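Local coordinates for p800 reaction center core protein (Heliobacterium modesticaldum, PDB 5V8K) that forms the core of a homodimeric photosynthetic reaction center, holding bacteriochlorophylls g and g' for light harvesting and charge separation and helping to bind a [4Fe-4S] cluster, at residues His267-Met270 with Gly271-Trp275; Val451-Pro454 with Ala455-Ile459; Asn489-His492 with Gln493-Leu497. All blocks are in the same frame, centred on the assembly; numbering follows the deposited sequence.

Contact 1: residues His267-Met270 with Gly271-Trp275. With GBF (Bacteriochlorophyll g), chain V.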
loop_
_atom_site.group_PDB
_atom_site.type_symbol
_atom_site.label_atom_id
_atom_site.label_comp_id
_atom_site.label_asym_id
_atom_site.label_seq_id
_atom_site.Cartn_x
_atom_site.Cartn_y
_atom_site.Cartn_z
ATOM N N HIS A 267 -9.522 -6.873 -21.674
ATOM C CA HIS A 267 -9.250 -6.002 -22.818
ATOM C C HIS A 267 -8.962 -4.559 -22.398
ATOM O O HIS A 267 -8.204 -3.867 -23.078
ATOM C CB HIS A 267 -10.405 -6.051 -23.806
ATOM C CG HIS A 267 -10.457 -7.337 -24.568
ATOM N ND1 HIS A 267 -10.963 -8.497 -24.028
ATOM C CD2 HIS A 267 -9.988 -7.667 -25.795
ATOM C CE1 HIS A 267 -10.836 -9.482 -24.905
ATOM N NE2 HIS A 267 -10.229 -9.007 -25.973
ATOM N N LEU A 268 -9.545 -4.107 -21.291
ATOM C CA LEU A 268 -9.198 -2.809 -20.730
ATOM C C LEU A 268 -7.736 -2.764 -20.307
ATOM O O LEU A 268 -7.008 -1.814 -20.622
ATOM C CB LEU A 268 -10.112 -2.528 -19.535
ATOM C CG LEU A 268 -9.754 -1.357 -18.679
ATOM C CD1 LEU A 268 -9.721 -0.121 -19.555
ATOM C CD2 LEU A 268 -10.749 -1.256 -17.531
ATOM N N VAL A 269 -7.350 -3.783 -19.583
ATOM C CA VAL A 269 -6.008 -3.832 -19.047
ATOM C C VAL A 269 -4.955 -3.963 -20.197
ATOM O O VAL A 269 -3.978 -3.251 -20.277
ATOM C CB VAL A 269 -5.749 -4.955 -18.002
ATOM C CG1 VAL A 269 -4.289 -5.041 -17.632
ATOM C CG2 VAL A 269 -6.652 -4.835 -16.785
ATOM N N MET A 270 -5.217 -4.859 -21.132
ATOM C CA MET A 270 -4.271 -5.095 -22.228
ATOM C C MET A 270 -4.203 -3.850 -23.124
ATOM O O MET A 270 -3.201 -3.537 -23.702
ATOM C CB MET A 270 -4.582 -6.342 -23.115
ATOM C CG MET A 270 -4.445 -7.677 -22.432
ATOM S SD MET A 270 -2.729 -8.067 -22.181
ATOM C CE MET A 270 -2.717 -9.818 -22.369
ATOM N N GLY A 271 -5.334 -3.218 -23.320
ATOM C CA GLY A 271 -5.356 -2.004 -24.124
ATOM C C GLY A 271 -4.521 -0.894 -23.503
ATOM O O GLY A 271 -3.739 -0.236 -24.188
ATOM N N ILE A 272 -4.631 -0.710 -22.193
ATOM C CA ILE A 272 -3.822 0.299 -21.516
ATOM C C ILE A 272 -2.348 -0.036 -21.684
ATOM O O ILE A 272 -1.500 0.843 -21.899
ATOM C CB ILE A 272 -4.191 0.382 -20.028
ATOM C CG1 ILE A 272 -5.612 0.951 -19.835
ATOM C CG2 ILE A 272 -3.168 1.196 -19.247
ATOM C CD1 ILE A 272 -5.833 2.332 -20.317
ATOM N N MET A 273 -2.052 -1.320 -21.554
ATOM C CA MET A 273 -0.661 -1.797 -21.643
ATOM C C MET A 273 -0.073 -1.528 -23.071
ATOM O O MET A 273 1.066 -1.136 -23.232
ATOM C CB MET A 273 -0.441 -3.290 -21.215
ATOM C CG MET A 273 -0.594 -3.613 -19.743
ATOM S SD MET A 273 -0.934 -5.336 -19.436
ATOM C CE MET A 273 0.574 -6.138 -19.888
ATOM N N PHE A 274 -0.850 -1.760 -24.108
ATOM C CA PHE A 274 -0.361 -1.506 -25.466
ATOM C C PHE A 274 -0.286 -0.008 -25.766
ATOM O O PHE A 274 0.578 0.422 -26.530
ATOM C CB PHE A 274 -1.238 -2.203 -26.506
ATOM C CG PHE A 274 -0.860 -3.640 -26.762
ATOM C CD1 PHE A 274 0.177 -3.934 -27.620
ATOM C CD2 PHE A 274 -1.532 -4.686 -26.139
ATOM C CE1 PHE A 274 0.547 -5.249 -27.855
ATOM C CE2 PHE A 274 -1.156 -5.990 -26.369
ATOM C CZ PHE A 274 -0.119 -6.271 -27.235
ATOM N N TRP A 275 -1.186 0.792 -25.191
ATOM C CA TRP A 275 -1.138 2.237 -25.373
ATOM C C TRP A 275 0.165 2.792 -24.812
ATOM O O TRP A 275 0.892 3.521 -25.485
ATOM C CB TRP A 275 -2.348 2.868 -24.668
ATOM C CG TRP A 275 -2.531 4.355 -24.759
ATOM C CD1 TRP A 275 -2.286 5.169 -25.831
ATOM C CD2 TRP A 275 -3.031 5.201 -23.716
ATOM N NE1 TRP A 275 -2.602 6.485 -25.509
ATOM C CE2 TRP A 275 -3.071 6.518 -24.214
ATOM C CE3 TRP A 275 -3.447 4.967 -22.403
ATOM C CZ2 TRP A 275 -3.511 7.596 -23.432
ATOM C CZ3 TRP A 275 -3.866 6.020 -21.637
ATOM C CH2 TRP A 275 -3.901 7.327 -22.153
HETATM MG MG GBF V . -9.382 -10.288 -27.758
HETATM C CHA GBF V . -12.139 -12.469 -27.597
HETATM C CHB GBF V . -7.714 -12.369 -25.788
HETATM C CHC GBF V . -6.628 -8.544 -28.762
HETATM C CHD GBF V . -11.228 -8.632 -30.388
HETATM N NA GBF V . -9.820 -12.027 -26.860
HETATM C C1A GBF V . -10.915 -12.798 -26.797
HETATM C C2A GBF V . -10.924 -14.037 -25.917
HETATM C C3A GBF V . -9.594 -13.819 -25.208
HETATM C C4A GBF V . -9.012 -12.664 -25.999
HETATM C CMA GBF V . -9.721 -13.399 -23.761
HETATM C CAA GBF V . -10.994 -15.418 -26.595
HETATM C CBA GBF V . -9.839 -15.724 -27.540
HETATM C CGA GBF V . -10.101 -15.225 -28.920
HETATM O O1A GBF V . -11.237 -15.238 -29.361
HETATM O O2A GBF V . -9.015 -14.681 -29.713
HETATM N NB GBF V . -7.412 -10.484 -27.348
HETATM C C1B GBF V . -6.885 -11.312 -26.441
HETATM C C2B GBF V . -5.521 -11.009 -26.331
HETATM C C3B GBF V . -5.252 -9.954 -27.184
HETATM C C4B GBF V . -6.470 -9.645 -27.788
HETATM C CMB GBF V . -4.519 -11.709 -25.450
HETATM C CAB GBF V . -3.950 -9.270 -27.415
HETATM C CBB GBF V . -2.823 -9.360 -26.738
HETATM N NC GBF V . -9.054 -8.883 -29.205
HETATM C C1C GBF V . -7.897 -8.284 -29.473
HETATM C C2C GBF V . -7.686 -7.241 -30.516
HETATM C C3C GBF V . -9.075 -7.426 -30.912
HETATM C C4C GBF V . -9.823 -8.315 -30.148
HETATM C CMC GBF V . -7.483 -5.922 -29.767
HETATM C CAC GBF V . -9.672 -6.683 -32.032
HETATM C CBC GBF V . -8.853 -5.712 -32.851
HETATM N ND GBF V . -11.122 -10.418 -28.801
HETATM C C1D GBF V . -11.837 -9.771 -29.708
HETATM C C2D GBF V . -13.361 -10.119 -30.077
HETATM C C3D GBF V . -13.295 -11.176 -29.162
HETATM C C4D GBF V . -12.058 -11.378 -28.458
HETATM C CMD GBF V . -14.377 -9.544 -31.022
HETATM C CAD GBF V . -14.227 -12.225 -28.668
HETATM O OBD GBF V . -15.418 -12.599 -28.968
HETATM C CBD GBF V . -13.450 -13.143 -27.779
HETATM C CGD GBF V . -14.121 -13.394 -26.471
HETATM O O1D GBF V . -14.541 -12.517 -25.758
HETATM O O2D GBF V . -14.259 -14.735 -25.993
HETATM C CED GBF V . -14.896 -14.966 -24.737
HETATM C C1 GBF V . -9.256 -14.430 -31.103
HETATM C C2 GBF V . -8.007 -13.949 -31.832
HETATM C C3 GBF V . -7.612 -12.664 -31.768
HETATM C C4 GBF V . -8.437 -11.690 -30.982
HETATM C C5 GBF V . -6.380 -12.132 -32.483
HETATM C C6 GBF V . -5.269 -13.168 -32.687
HETATM C C7 GBF V . -4.254 -12.702 -33.719
HETATM C C8 GBF V . -3.009 -13.217 -33.774
HETATM C C9 GBF V . -2.582 -14.267 -32.803
HETATM C C10 GBF V . -2.012 -12.778 -34.816
HETATM C C11 GBF V . -1.499 -11.396 -34.484
HETATM C C12 GBF V . -1.131 -10.728 -35.777
HETATM C C13 GBF V . -1.002 -9.401 -35.858
HETATM C C14 GBF V . -1.204 -8.527 -34.643
HETATM C C15 GBF V . -0.615 -8.792 -37.186
#

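Contact 2: residues Val451-Pro454 with Ala455-Ile459. With GBF (Bacteriochlorophyll g), chain Y.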
loop_
_atom_site.group_PDB
_atom_site.type_symbol
_atom_site.label_atom_id
_atom_site.label_comp_id
_atom_site.label_asym_id
_atom_site.label_seq_id
_atom_site.Cartn_x
_atom_site.Cartn_y
_atom_site.Cartn_z
ATOM N N VAL A 451 -7.188 5.083 -14.351
ATOM C CA VAL A 451 -8.153 4.762 -15.398
ATOM C C VAL A 451 -8.825 3.413 -15.122
ATOM O O VAL A 451 -10.053 3.298 -15.117
ATOM C CB VAL A 451 -7.456 4.766 -16.780
ATOM C CG1 VAL A 451 -8.420 4.402 -17.868
ATOM C CG2 VAL A 451 -6.791 6.130 -17.061
ATOM N N ILE A 452 -8.015 2.391 -14.836
ATOM C CA ILE A 452 -8.517 1.034 -14.727
ATOM C C ILE A 452 -9.462 0.886 -13.536
ATOM O O ILE A 452 -10.524 0.278 -13.650
ATOM C CB ILE A 452 -7.337 0.046 -14.660
ATOM C CG1 ILE A 452 -6.609 0.070 -16.010
ATOM C CG2 ILE A 452 -7.820 -1.404 -14.380
ATOM C CD1 ILE A 452 -5.196 -0.526 -15.978
ATOM N N ALA A 453 -9.097 1.434 -12.377
ATOM C CA ALA A 453 -9.895 1.151 -11.187
ATOM C C ALA A 453 -11.271 1.798 -11.259
ATOM O O ALA A 453 -12.281 1.075 -11.143
ATOM C CB ALA A 453 -9.136 1.578 -9.933
ATOM N N PRO A 454 -11.407 3.097 -11.491
ATOM C CA PRO A 454 -12.754 3.657 -11.623
ATOM C C PRO A 454 -13.569 3.031 -12.748
ATOM O O PRO A 454 -14.794 2.935 -12.645
ATOM C CB PRO A 454 -12.484 5.153 -11.910
ATOM C CG PRO A 454 -11.090 5.344 -11.690
ATOM C CD PRO A 454 -10.363 4.122 -11.733
ATOM N N ALA A 455 -12.930 2.713 -13.870
ATOM C CA ALA A 455 -13.636 2.057 -14.958
ATOM C C ALA A 455 -14.200 0.716 -14.495
ATOM O O ALA A 455 -15.373 0.422 -14.721
ATOM C CB ALA A 455 -12.712 1.869 -16.145
ATOM N N TRP A 456 -13.402 -0.068 -13.774
ATOM C CA TRP A 456 -13.875 -1.358 -13.291
ATOM C C TRP A 456 -15.006 -1.195 -12.282
ATOM O O TRP A 456 -16.051 -1.861 -12.386
ATOM C CB TRP A 456 -12.723 -2.174 -12.681
ATOM C CG TRP A 456 -13.323 -3.398 -12.023
ATOM C CD1 TRP A 456 -13.466 -3.598 -10.700
ATOM C CD2 TRP A 456 -13.956 -4.511 -12.672
ATOM N NE1 TRP A 456 -14.154 -4.772 -10.463
ATOM C CE2 TRP A 456 -14.465 -5.352 -11.663
ATOM C CE3 TRP A 456 -14.159 -4.869 -14.003
ATOM C CZ2 TRP A 456 -15.152 -6.558 -11.949
ATOM C CZ3 TRP A 456 -14.843 -6.062 -14.293
ATOM C CH2 TRP A 456 -15.319 -6.889 -13.270
ATOM N N PHE A 457 -14.819 -0.328 -11.285
ATOM C CA PHE A 457 -15.870 -0.103 -10.302
ATOM C C PHE A 457 -17.161 0.330 -10.985
ATOM O O PHE A 457 -18.234 -0.179 -10.655
ATOM C CB PHE A 457 -15.420 0.906 -9.252
ATOM C CG PHE A 457 -14.285 0.411 -8.372
ATOM C CD1 PHE A 457 -14.285 -0.870 -7.838
ATOM C CD2 PHE A 457 -13.189 1.228 -8.117
ATOM C CE1 PHE A 457 -13.208 -1.301 -7.044
ATOM C CE2 PHE A 457 -12.167 0.819 -7.336
ATOM C CZ PHE A 457 -12.154 -0.445 -6.809
ATOM N N TYR A 458 -17.073 1.184 -12.004
ATOM C CA TYR A 458 -18.285 1.576 -12.716
ATOM C C TYR A 458 -18.923 0.381 -13.422
ATOM O O TYR A 458 -20.136 0.140 -13.307
ATOM C CB TYR A 458 -17.976 2.687 -13.710
ATOM C CG TYR A 458 -19.161 3.045 -14.546
ATOM C CD1 TYR A 458 -20.140 3.890 -14.059
ATOM C CD2 TYR A 458 -19.309 2.556 -15.822
ATOM C CE1 TYR A 458 -21.260 4.206 -14.807
ATOM C CE2 TYR A 458 -20.416 2.884 -16.589
ATOM C CZ TYR A 458 -21.405 3.691 -16.063
ATOM O OH TYR A 458 -22.536 4.032 -16.809
ATOM N N ILE A 459 -18.118 -0.363 -14.180
ATOM C CA ILE A 459 -18.641 -1.437 -15.017
ATOM C C ILE A 459 -19.279 -2.527 -14.158
ATOM O O ILE A 459 -20.275 -3.130 -14.543
ATOM C CB ILE A 459 -17.504 -1.969 -15.916
ATOM C CG1 ILE A 459 -17.291 -1.008 -17.088
ATOM C CG2 ILE A 459 -17.776 -3.406 -16.409
ATOM C CD1 ILE A 459 -15.984 -1.255 -17.833
HETATM MG MG GBF Y . -20.217 6.438 -23.108
HETATM C CHA GBF Y . -22.894 4.447 -24.122
HETATM C CHB GBF Y . -20.637 5.252 -20.019
HETATM C CHC GBF Y . -17.171 7.899 -22.448
HETATM C CHD GBF Y . -19.522 6.838 -26.627
HETATM N NA GBF Y . -21.495 5.163 -22.258
HETATM C C1A GBF Y . -22.638 4.597 -22.659
HETATM C C2A GBF Y . -23.294 3.619 -21.715
HETATM C C3A GBF Y . -22.787 4.226 -20.425
HETATM C C4A GBF Y . -21.565 4.906 -20.934
HETATM C CMA GBF Y . -23.792 5.259 -19.878
HETATM C CAA GBF Y . -23.004 2.114 -21.814
HETATM C CBA GBF Y . -21.536 1.824 -22.087
HETATM C CGA GBF Y . -20.670 1.880 -20.845
HETATM O O1A GBF Y . -21.067 1.587 -19.735
HETATM O O2A GBF Y . -19.263 2.146 -21.011
HETATM N NB GBF Y . -19.059 6.523 -21.452
HETATM C C1B GBF Y . -19.408 6.049 -20.248
HETATM C C2B GBF Y . -18.398 6.390 -19.352
HETATM C C3B GBF Y . -17.444 7.119 -20.033
HETATM C C4B GBF Y . -17.903 7.226 -21.350
HETATM C CMB GBF Y . -18.319 6.030 -17.889
HETATM C CAB GBF Y . -16.247 7.600 -19.320
HETATM C CBB GBF Y . -15.165 8.154 -19.766
HETATM N NC GBF Y . -18.725 7.176 -24.278
HETATM C C1C GBF Y . -17.603 7.766 -23.855
HETATM C C2C GBF Y . -16.576 8.390 -24.726
HETATM C C3C GBF Y . -17.385 7.982 -25.890
HETATM C C4C GBF Y . -18.579 7.327 -25.614
HETATM C CMC GBF Y . -16.561 9.900 -24.430
HETATM C CAC GBF Y . -16.997 8.251 -27.296
HETATM C CBC GBF Y . -15.721 8.953 -27.651
HETATM N ND GBF Y . -20.896 5.887 -24.927
HETATM C C1D GBF Y . -20.677 6.035 -26.221
HETATM C C2D GBF Y . -21.626 5.381 -27.352
HETATM C C3D GBF Y . -22.389 4.838 -26.339
HETATM C C4D GBF Y . -22.018 5.084 -24.997
HETATM C CMD GBF Y . -21.719 5.324 -28.845
HETATM C CAD GBF Y . -23.705 4.179 -26.310
HETATM O OBD GBF Y . -24.337 3.461 -27.151
HETATM C CBD GBF Y . -24.008 3.851 -24.884
HETATM C CGD GBF Y . -25.310 4.475 -24.504
HETATM O O1D GBF Y . -25.388 5.638 -24.085
HETATM O O2D GBF Y . -26.492 3.694 -24.697
HETATM C CED GBF Y . -27.724 4.329 -24.382
HETATM C C1 GBF Y . -18.406 2.205 -19.873
HETATM C C2 GBF Y . -16.996 2.110 -20.359
HETATM C C3 GBF Y . -15.969 2.242 -19.519
HETATM C C4 GBF Y . -16.220 2.538 -18.080
HETATM C C5 GBF Y . -14.558 2.115 -20.038
HETATM C C6 GBF Y . -13.907 3.513 -20.079
HETATM C C7 GBF Y . -12.445 3.427 -20.493
HETATM C C8 GBF Y . -11.868 4.329 -21.321
HETATM C C9 GBF Y . -12.632 5.508 -21.875
HETATM C C10 GBF Y . -10.406 4.257 -21.691
HETATM C C11 GBF Y . -9.892 2.913 -22.068
HETATM C C12 GBF Y . -8.539 2.999 -22.745
HETATM C C13 GBF Y . -7.988 1.926 -23.343
HETATM C C14 GBF Y . -6.654 2.067 -24.002
HETATM C C15 GBF Y . -8.683 0.577 -23.360
#

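Contact 3: residues Asn489-His492 with Gln493-Leu497. With GBF (Bacteriochlorophyll g), chain Y.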
loop_
_atom_site.group_PDB
_atom_site.type_symbol
_atom_site.label_atom_id
_atom_site.label_comp_id
_atom_site.label_asym_id
_atom_site.label_seq_id
_atom_site.Cartn_x
_atom_site.Cartn_y
_atom_site.Cartn_z
ATOM N N ASN A 489 -29.456 2.503 -19.663
ATOM C CA ASN A 489 -28.039 2.168 -19.725
ATOM C C ASN A 489 -27.833 0.716 -20.154
ATOM O O ASN A 489 -28.182 -0.200 -19.394
ATOM C CB ASN A 489 -27.367 2.423 -18.386
ATOM C CG ASN A 489 -25.895 2.312 -18.487
ATOM O OD1 ASN A 489 -25.384 1.696 -19.423
ATOM N ND2 ASN A 489 -25.184 2.947 -17.560
ATOM N N PRO A 490 -27.253 0.458 -21.334
ATOM C CA PRO A 490 -27.003 -0.938 -21.752
ATOM C C PRO A 490 -26.186 -1.757 -20.756
ATOM O O PRO A 490 -26.257 -2.997 -20.783
ATOM C CB PRO A 490 -26.257 -0.793 -23.082
ATOM C CG PRO A 490 -26.425 0.626 -23.521
ATOM C CD PRO A 490 -26.946 1.442 -22.386
ATOM N N LEU A 491 -25.427 -1.112 -19.885
ATOM C CA LEU A 491 -24.679 -1.832 -18.858
ATOM C C LEU A 491 -25.580 -2.639 -17.934
ATOM O O LEU A 491 -25.089 -3.524 -17.225
ATOM C CB LEU A 491 -23.862 -0.849 -18.009
ATOM C CG LEU A 491 -22.960 -1.402 -16.918
ATOM C CD1 LEU A 491 -21.886 -2.260 -17.529
ATOM C CD2 LEU A 491 -22.312 -0.286 -16.167
ATOM N N HIS A 492 -26.867 -2.297 -17.849
ATOM C CA HIS A 492 -27.728 -3.039 -16.931
ATOM C C HIS A 492 -27.899 -4.494 -17.356
ATOM O O HIS A 492 -28.266 -5.325 -16.517
ATOM C CB HIS A 492 -29.077 -2.347 -16.785
ATOM C CG HIS A 492 -30.063 -2.696 -17.847
ATOM N ND1 HIS A 492 -30.186 -1.968 -19.012
ATOM C CD2 HIS A 492 -30.991 -3.681 -17.916
ATOM C CE1 HIS A 492 -31.129 -2.508 -19.766
ATOM N NE2 HIS A 492 -31.637 -3.543 -19.121
ATOM N N GLN A 493 -27.634 -4.810 -18.634
ATOM C CA GLN A 493 -27.556 -6.202 -19.104
ATOM C C GLN A 493 -26.480 -7.012 -18.378
ATOM O O GLN A 493 -26.614 -8.232 -18.225
ATOM C CB GLN A 493 -27.241 -6.246 -20.596
ATOM C CG GLN A 493 -28.353 -5.824 -21.483
ATOM C CD GLN A 493 -29.460 -6.858 -21.501
ATOM O OE1 GLN A 493 -29.282 -7.969 -22.015
ATOM N NE2 GLN A 493 -30.596 -6.519 -20.902
ATOM N N LEU A 494 -25.397 -6.366 -17.966
ATOM C CA LEU A 494 -24.263 -7.044 -17.342
ATOM C C LEU A 494 -24.196 -6.883 -15.829
ATOM O O LEU A 494 -23.677 -7.778 -15.147
ATOM C CB LEU A 494 -22.953 -6.526 -17.946
ATOM C CG LEU A 494 -22.850 -6.358 -19.455
ATOM C CD1 LEU A 494 -21.433 -5.897 -19.729
ATOM C CD2 LEU A 494 -23.107 -7.665 -20.147
ATOM N N SER A 495 -24.689 -5.756 -15.292
ATOM C CA SER A 495 -24.536 -5.421 -13.889
ATOM C C SER A 495 -25.784 -4.694 -13.389
ATOM O O SER A 495 -26.240 -3.749 -14.046
ATOM C CB SER A 495 -23.309 -4.528 -13.656
ATOM O OG SER A 495 -22.130 -5.104 -14.173
ATOM N N PRO A 496 -26.356 -5.100 -12.264
ATOM C CA PRO A 496 -27.282 -4.212 -11.558
ATOM C C PRO A 496 -26.544 -3.015 -10.985
ATOM O O PRO A 496 -25.392 -3.112 -10.547
ATOM C CB PRO A 496 -27.830 -5.085 -10.425
ATOM C CG PRO A 496 -27.058 -6.304 -10.436
ATOM C CD PRO A 496 -25.931 -6.205 -11.407
ATOM N N LEU A 497 -27.217 -1.873 -10.976
ATOM C CA LEU A 497 -26.676 -0.721 -10.265
ATOM C C LEU A 497 -26.922 -0.907 -8.769
ATOM O O LEU A 497 -28.062 -0.858 -8.315
ATOM C CB LEU A 497 -27.309 0.569 -10.783
ATOM C CG LEU A 497 -26.771 1.823 -10.111
ATOM C CD1 LEU A 497 -25.337 2.037 -10.478
ATOM C CD2 LEU A 497 -27.592 3.000 -10.555
HETATM MG MG GBF Y . -20.217 6.438 -23.108
HETATM C CHA GBF Y . -22.894 4.447 -24.122
HETATM C CHB GBF Y . -20.637 5.252 -20.019
HETATM C CHC GBF Y . -17.171 7.899 -22.448
HETATM C CHD GBF Y . -19.522 6.838 -26.627
HETATM N NA GBF Y . -21.495 5.163 -22.258
HETATM C C1A GBF Y . -22.638 4.597 -22.659
HETATM C C2A GBF Y . -23.294 3.619 -21.715
HETATM C C3A GBF Y . -22.787 4.226 -20.425
HETATM C C4A GBF Y . -21.565 4.906 -20.934
HETATM C CMA GBF Y . -23.792 5.259 -19.878
HETATM C CAA GBF Y . -23.004 2.114 -21.814
HETATM C CBA GBF Y . -21.536 1.824 -22.087
HETATM C CGA GBF Y . -20.670 1.880 -20.845
HETATM O O1A GBF Y . -21.067 1.587 -19.735
HETATM O O2A GBF Y . -19.263 2.146 -21.011
HETATM N NB GBF Y . -19.059 6.523 -21.452
HETATM C C1B GBF Y . -19.408 6.049 -20.248
HETATM C C2B GBF Y . -18.398 6.390 -19.352
HETATM C C3B GBF Y . -17.444 7.119 -20.033
HETATM C C4B GBF Y . -17.903 7.226 -21.350
HETATM C CMB GBF Y . -18.319 6.030 -17.889
HETATM C CAB GBF Y . -16.247 7.600 -19.320
HETATM C CBB GBF Y . -15.165 8.154 -19.766
HETATM N NC GBF Y . -18.725 7.176 -24.278
HETATM C C1C GBF Y . -17.603 7.766 -23.855
HETATM C C2C GBF Y . -16.576 8.390 -24.726
HETATM C C3C GBF Y . -17.385 7.982 -25.890
HETATM C C4C GBF Y . -18.579 7.327 -25.614
HETATM C CMC GBF Y . -16.561 9.900 -24.430
HETATM C CAC GBF Y . -16.997 8.251 -27.296
HETATM C CBC GBF Y . -15.721 8.953 -27.651
HETATM N ND GBF Y . -20.896 5.887 -24.927
HETATM C C1D GBF Y . -20.677 6.035 -26.221
HETATM C C2D GBF Y . -21.626 5.381 -27.352
HETATM C C3D GBF Y . -22.389 4.838 -26.339
HETATM C C4D GBF Y . -22.018 5.084 -24.997
HETATM C CMD GBF Y . -21.719 5.324 -28.845
HETATM C CAD GBF Y . -23.705 4.179 -26.310
HETATM O OBD GBF Y . -24.337 3.461 -27.151
HETATM C CBD GBF Y . -24.008 3.851 -24.884
HETATM C CGD GBF Y . -25.310 4.475 -24.504
HETATM O O1D GBF Y . -25.388 5.638 -24.085
HETATM O O2D GBF Y . -26.492 3.694 -24.697
HETATM C CED GBF Y . -27.724 4.329 -24.382
HETATM C C1 GBF Y . -18.406 2.205 -19.873
HETATM C C2 GBF Y . -16.996 2.110 -20.359
HETATM C C3 GBF Y . -15.969 2.242 -19.519
HETATM C C4 GBF Y . -16.220 2.538 -18.080
HETATM C C5 GBF Y . -14.558 2.115 -20.038
HETATM C C6 GBF Y . -13.907 3.513 -20.079
HETATM C C7 GBF Y . -12.445 3.427 -20.493
HETATM C C8 GBF Y . -11.868 4.329 -21.321
HETATM C C9 GBF Y . -12.632 5.508 -21.875
HETATM C C10 GBF Y . -10.406 4.257 -21.691
HETATM C C11 GBF Y . -9.892 2.913 -22.068
HETATM C C12 GBF Y . -8.539 2.999 -22.745
HETATM C C13 GBF Y . -7.988 1.926 -23.343
HETATM C C14 GBF Y . -6.654 2.067 -24.002
HETATM C C15 GBF Y . -8.683 0.577 -23.360
#

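Contact 1: residues His267-Met270 with Gly271-Trp275
Transmembrane helix 258-291 supplies an axial ligand to a bacteriochlorophyll g here, on the turn where Met270 meets Met273 and Phe274. His267 NE2 binds the magnesium of the pigment at 2.4 Å. Its CG stands beside the backbone N (chi1 -73°), and the ring meets the macrocycle through its NE2 edge. ND1 is hydrogen-bonded to the carbonyl O of Ala263, one turn back, which fixes the ring's rotation. Phe274 reaches the same pigment from further along the helix. Its CE2 lies 3.8 Å from CBB of the bacteriochlorophyll, and its CD2 edge sits 3.2 Å from Met270 O. That carbonyl also accepts the Phe274 N-H at 3.0 Å. Met270 is bent at both CB-CG and CG-SD, and its CE lies 4.0 Å from methyl CMB of the pigment. On another side of the helix Val269 and Met273 run side by side, with Val269 CG1 3.8 Å from Met273 SD. Leu268 CD1 packs more loosely on Ile272 CG1. Met270 and Phe274 bring a methyl group and an aromatic ring to the same pigment. The imidazole supplies the axial nitrogen, and its hydrogen bond to Ala263 would make NE2 a somewhat stronger donor to magnesium.

Contact 2: residues Val451-Pro454 with Ala455-Ile459
Phe457 folds back over the turn that begins at Ala453, while Tyr458 swings out toward a bacteriochlorophyll g. The two aromatic side chains leave the helix differently. Phe457 CG lies beside its own backbone N (chi1 -66°), which brings the ring back along the helix. Its CD2 comes to 3.2 Å from Ala453 O, and its CE2 rests 4.1 Å from Ala453 CB. The Phe457 N-H makes a nearly straight hydrogen bond to that same carbonyl, 2.9 Å from N to O. Ala453 and Phe457 also line the pocket of a bacteriochlorophyll g'. Tyr458 has CG opposite the backbone N (chi1 175°), and its ring extends away from the turn. Methyl CMB of the pigment bacteriochlorophyll g lies over one ring face, toward the rim. The ester carbonyl oxygen O1A is in the ring plane, 3.5 Å from Tyr458 CE2. Tyr458 OH is hydrogen-bonded to Glu378 and Asn489. Ile459 adds CD1, 3.8 Å from tail atom C4. Trp456 also points outward, toward the calcium site formed by Asp460, Gln509 and Leu597. Pro454 has no N-H for the preceding turn, and the helix is kinked there. The regular ladder resumes at once: Ala455 N bonds to Val451 O at 3.2 Å, and Tyr458 N to Pro454 O. Ala455 is small, and its CB sits 3.2 Å from Val451 O. Around this last part of helix 449-459, helix 258-291 packs on Ala455 and Ile459. Helix 376-401 lies against Val451, Pro454 and Tyr458, and helix 575-599 against Ile452 and Trp456.

Contact 3: residues Asn489-His492 with Gln493-Leu497
Leu491 O takes two backbone hydrogen bonds across this turn, from Leu494 N and Ser495 N, each 3.0 Å long. The Ser495 donor lies close to the line of the C=O, whereas the Leu494 donor stands well above the carbonyl plane. Pro490 O receives Gln493 N at 3.1 Å. A CA-H...O contact joins His492 CA to Ser495 O. Side-chain bonds hold the start of the turn. Asn489 OD1 accepts from Leu491 N at 2.8 Å, which makes an Asx turn where the chain leaves helix 475-488 and enters the short 3-10 segment that begins at Pro490. His492 CG sits between its backbone N and carbonyl carbon (chi1 84°). From there ND1 bonds to Asn489 O at 2.7 Å, and His492 N reaches that oxygen from the opposite face. The imidazole has Gln493 N over one face, and the Gln493 amide stands almost perpendicular to the ring. Apolar contact is slight: Leu491 CD1 lies 4.3 Å from Leu494 CD1. The closest pigment contacts come from the first two residues. Pro490 CD lies 3.3 Å from O2D of bacteriochlorophyll g, and Asn489 OD1 is 3.4 Å from its CAA. Ser495 OG is hydrogen-bonded to Lys261 and Ile459.

In the fold
Contact 1 lies near the centre of the chain, contact 2 is buried further out, and contact 3 is a partly buried loop about 22 Å from the chain centre. Contacts 1 and 2 are turns of neighbouring helices, the second kinked at a proline, and pack through apolar side chains, such as Leu268 on Ala455 and Ile272 on Ile452. Contact 3 does not reach contact 1. It joins contact 2 by side-chain hydrogen bonds and by Leu491 packing on the end of helix 449-459. Contacts 2 and 3 touch the same bacteriochlorophyll g without binding its magnesium, whereas contact 1 coordinates the magnesium of another. Polar side-chain bonding is richest in the loop.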